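Local structure of COBE (Pseudomonas aeruginosa, 2W6K) at residues A43-L48 and T65-P70. The protein takes part in the biosynthesis of cobalamin (vitamin B12) and belongs to the family of the CbiG C-terminal domain. Numbering follows the deposited sequence.
Sequences AELDAL and TLLERP
Leu-67 and Leu-48 form the apolar centre, their side chains crossing at about a right angle. Leu-67 CD1 lies 4.0 Å from Leu-48 CD2 and equally close to Leu-48 CD1, so one methyl meets both branches of the fork. The same methyl reaches Leu-45 CD1 at 4.2 Å, and Leu-45 continues the apolar layer onto Leu-31 and Leu-35 of helix 24-37. Further out, Ala-47 CB rests against the pyrrolidine ring of Pro-70, 4.0 Å from its CG. Beside this pair Leu-48 N donates to Pro-70 O at 2.8 Å, nearly straight (170°) and in the carbonyl plane, the start of the parallel pairing between strands 47-51 and 71-74 that Leu-48 extends to His-72.

The polar edge belongs to Arg-69, whose chain bends at chi2 and chi3 and passes its CG over Asp-46 O. The guanidinium then uses its edge in two directions. Side-on, it grips Leu-67 O, which lies only 2° out of its plane: Arg-69 NE is the shorter and straighter arm (2.7 Å, 161°), Arg-69 NH2 the longer, more bent one (3.1 Å). Arg-69 NH1 reaches Leu-45 O at 2.7 Å, almost as straight as the NE bond, and also bonds Leu-42 O. Glu-68, with positive phi, closes helix 58-67 in a Schellman motif just before Arg-69.

Four bonds to three carbonyl oxygens should therefore fix the guanidinium's rotation. Within this beta-alpha-beta unit, the arginine ties the C-terminal end of the helix to the chain leading into strand 47-51, and its positive charge probably complements the carbonyl-rich helix end.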
ATOM      1  N   ALA A  43     -12.389   3.115   7.253  1.00 13.43           N
ATOM      2  CA  ALA A  43     -13.306   3.888   6.386  1.00 14.66           C
ATOM      3  C   ALA A  43     -12.605   4.878   5.436  1.00 14.84           C
ATOM      4  O   ALA A  43     -13.121   5.221   4.372  1.00 17.23           O
ATOM      5  CB  ALA A  43     -14.331   4.622   7.250  1.00 14.85           C
ATOM      6  N   GLU A  44     -11.406   5.309   5.829  1.00 14.42           N
ATOM      7  CA  GLU A  44     -10.647   6.296   5.090  1.00 14.41           C
ATOM      8  C   GLU A  44      -9.812   5.728   3.949  1.00 13.55           C
ATOM      9  O   GLU A  44      -9.367   6.468   3.076  1.00 15.05           O
ATOM     10  CB  GLU A  44      -9.719   7.048   6.039  1.00 14.39           C
ATOM     11  CG  GLU A  44     -10.465   7.872   7.049  1.00 17.32           C
ATOM     12  CD  GLU A  44      -9.502   8.650   7.879  1.00 19.95           C
ATOM     13  OE1 GLU A  44      -9.236   8.234   9.024  1.00 20.67           O
ATOM     14  OE2 GLU A  44      -8.998   9.647   7.344  1.00 24.06           O
ATOM     15  N   LEU A  45      -9.551   4.426   3.981  1.00 13.99           N
ATOM     16  CA  LEU A  45      -8.778   3.807   2.902  1.00 14.53           C
ATOM     17  C   LEU A  45      -9.466   3.938   1.566  1.00 14.22           C
ATOM     18  O   LEU A  45     -10.653   3.649   1.461  1.00 14.50           O
ATOM     19  CB  LEU A  45      -8.661   2.305   3.147  1.00 14.69           C
ATOM     20  CG  LEU A  45      -7.515   1.684   3.893  1.00 18.09           C
ATOM     21  CD1 LEU A  45      -7.558   0.196   3.566  1.00 18.13           C
ATOM     22  CD2 LEU A  45      -6.172   2.302   3.485  1.00 15.86           C
ATOM     23  N   ASP A  46      -8.706   4.290   0.538  1.00 13.67           N
ATOM     24  CA  ASP A  46      -9.193   4.315  -0.835  1.00 14.03           C
ATOM     25  C   ASP A  46      -8.935   3.029  -1.623  1.00 12.98           C
ATOM     26  O   ASP A  46      -9.758   2.639  -2.449  1.00 13.86           O
ATOM     27  CB  ASP A  46      -8.624   5.504  -1.565  1.00 14.77           C
ATOM     28  CG  ASP A  46      -9.118   6.807  -0.982  1.00 17.56           C
ATOM     29  OD1 ASP A  46     -10.298   7.150  -1.222  1.00 21.76           O
ATOM     30  OD2 ASP A  46      -8.347   7.468  -0.273  1.00 18.17           O
ATOM     31  N   ALA A  47      -7.793   2.378  -1.400  1.00 11.09           N
ATOM     32  CA  ALA A  47      -7.456   1.191  -2.198  1.00 10.47           C
ATOM     33  C   ALA A  47      -6.355   0.405  -1.524  1.00  9.40           C
ATOM     34  O   ALA A  47      -5.649   0.945  -0.669  1.00 11.18           O
ATOM     35  CB  ALA A  47      -6.981   1.612  -3.558  1.00 10.81           C
ATOM     36  N   LEU A  48      -6.179  -0.839  -1.967  1.00  8.30           N
ATOM     37  CA  LEU A  48      -5.064  -1.648  -1.500  1.00  7.36           C
ATOM     38  C   LEU A  48      -4.125  -1.824  -2.693  1.00  7.65           C
ATOM     39  O   LEU A  48      -4.566  -1.761  -3.852  1.00  7.18           O
ATOM     40  CB  LEU A  48      -5.521  -3.034  -1.067  1.00  8.73           C
ATOM     41  CG  LEU A  48      -6.652  -3.144  -0.035  1.00  8.62           C
ATOM     42  CD1 LEU A  48      -7.022  -4.566   0.036  1.00 12.12           C
ATOM     43  CD2 LEU A  48      -6.137  -2.619   1.320  1.00 11.23           C
ATOM     44  N   THR A  65     -12.819  -7.459  -1.217  1.00 11.87           N
ATOM     45  CA  THR A  65     -14.262  -7.646  -1.244  1.00 13.68           C
ATOM     46  C   THR A  65     -14.884  -7.225   0.077  1.00 13.83           C
ATOM     47  O   THR A  65     -15.912  -6.521   0.085  1.00 14.79           O
ATOM     48  CB  THR A  65     -14.615  -9.090  -1.607  1.00 13.80           C
ATOM     49  OG1 THR A  65     -14.357  -9.266  -3.007  1.00 14.80           O
ATOM     50  CG2 THR A  65     -16.116  -9.376  -1.343  1.00 15.55           C
ATOM     51  N   LEU A  66     -14.256  -7.618   1.178  1.00 14.00           N
ATOM     52  CA  LEU A  66     -14.702  -7.190   2.521  1.00 14.47           C
ATOM     53  C   LEU A  66     -14.783  -5.673   2.625  1.00 14.96           C
ATOM     54  O   LEU A  66     -15.750  -5.126   3.151  1.00 15.85           O
ATOM     55  CB  LEU A  66     -13.713  -7.682   3.577  1.00 14.39           C
ATOM     56  CG  LEU A  66     -13.804  -9.195   3.813  1.00 14.14           C
ATOM     57  CD1 LEU A  66     -12.636  -9.650   4.669  1.00 15.66           C
ATOM     58  CD2 LEU A  66     -15.154  -9.549   4.468  1.00 17.95           C
ATOM     59  N   LEU A  67     -13.739  -5.002   2.147  1.00 14.31           N
ATOM     60  CA  LEU A  67     -13.651  -3.550   2.217  1.00 15.12           C
ATOM     61  C   LEU A  67     -14.517  -2.840   1.202  1.00 15.63           C
ATOM     62  O   LEU A  67     -14.681  -1.611   1.279  1.00 16.46           O
ATOM     63  CB  LEU A  67     -12.194  -3.103   1.998  1.00 13.15           C
ATOM     64  CG  LEU A  67     -11.216  -3.503   3.103  1.00 15.22           C
ATOM     65  CD1 LEU A  67      -9.781  -3.291   2.695  1.00 12.84           C
ATOM     66  CD2 LEU A  67     -11.542  -2.664   4.331  1.00 15.13           C
ATOM     67  N   GLU A  68     -15.041  -3.588   0.228  1.00 16.10           N
ATOM     68  CA  GLU A  68     -15.714  -2.982  -0.942  1.00 18.13           C
ATOM     69  C   GLU A  68     -14.862  -1.891  -1.619  1.00 19.07           C
ATOM     70  O   GLU A  68     -15.375  -0.833  -2.035  1.00 20.00           O
ATOM     71  CB  GLU A  68     -17.109  -2.450  -0.562  1.00 18.63           C
ATOM     72  CG  GLU A  68     -17.900  -3.443   0.262  1.00 22.19           C
ATOM     73  CD  GLU A  68     -19.366  -3.080   0.421  1.00 27.65           C
ATOM     74  OE1 GLU A  68     -19.691  -1.932   0.821  1.00 29.09           O
ATOM     75  OE2 GLU A  68     -20.197  -3.969   0.154  1.00 31.01           O
ATOM     76  N   ARG A  69     -13.562  -2.182  -1.747  1.00 18.40           N
ATOM     77  CA  ARG A  69     -12.552  -1.245  -2.197  1.00 17.77           C
ATOM     78  C   ARG A  69     -11.591  -2.053  -3.081  1.00 16.24           C
ATOM     79  O   ARG A  69     -11.388  -3.259  -2.849  1.00 16.26           O
ATOM     80  CB  ARG A  69     -11.771  -0.730  -0.983  1.00 18.92           C
ATOM     81  CG  ARG A  69     -11.637   0.792  -0.812  1.00 22.61           C
ATOM     82  CD  ARG A  69     -12.715   1.480   0.081  1.00 19.19           C
ATOM     83  NE  ARG A  69     -13.221   0.715   1.237  1.00 17.54           N
ATOM     84  CZ  ARG A  69     -13.031   1.026   2.517  1.00 15.89           C
ATOM     85  NH1 ARG A  69     -12.294   2.091   2.882  1.00 12.67           N
ATOM     86  NH2 ARG A  69     -13.559   0.241   3.446  1.00 14.54           N
ATOM     87  N   PRO A  70     -10.994  -1.410  -4.078  1.00 14.44           N
ATOM     88  CA  PRO A  70     -10.186  -2.169  -4.989  1.00 13.95           C
ATOM     89  C   PRO A  70      -8.802  -2.549  -4.477  1.00 13.32           C
ATOM     90  O   PRO A  70      -8.238  -1.836  -3.641  1.00 13.08           O
ATOM     91  CB  PRO A  70     -10.000  -1.198  -6.165  1.00 14.67           C
ATOM     92  CG  PRO A  70     -10.033   0.092  -5.567  1.00 15.72           C
ATOM     93  CD  PRO A  70     -11.075  -0.001  -4.497  1.00 15.05           C
TER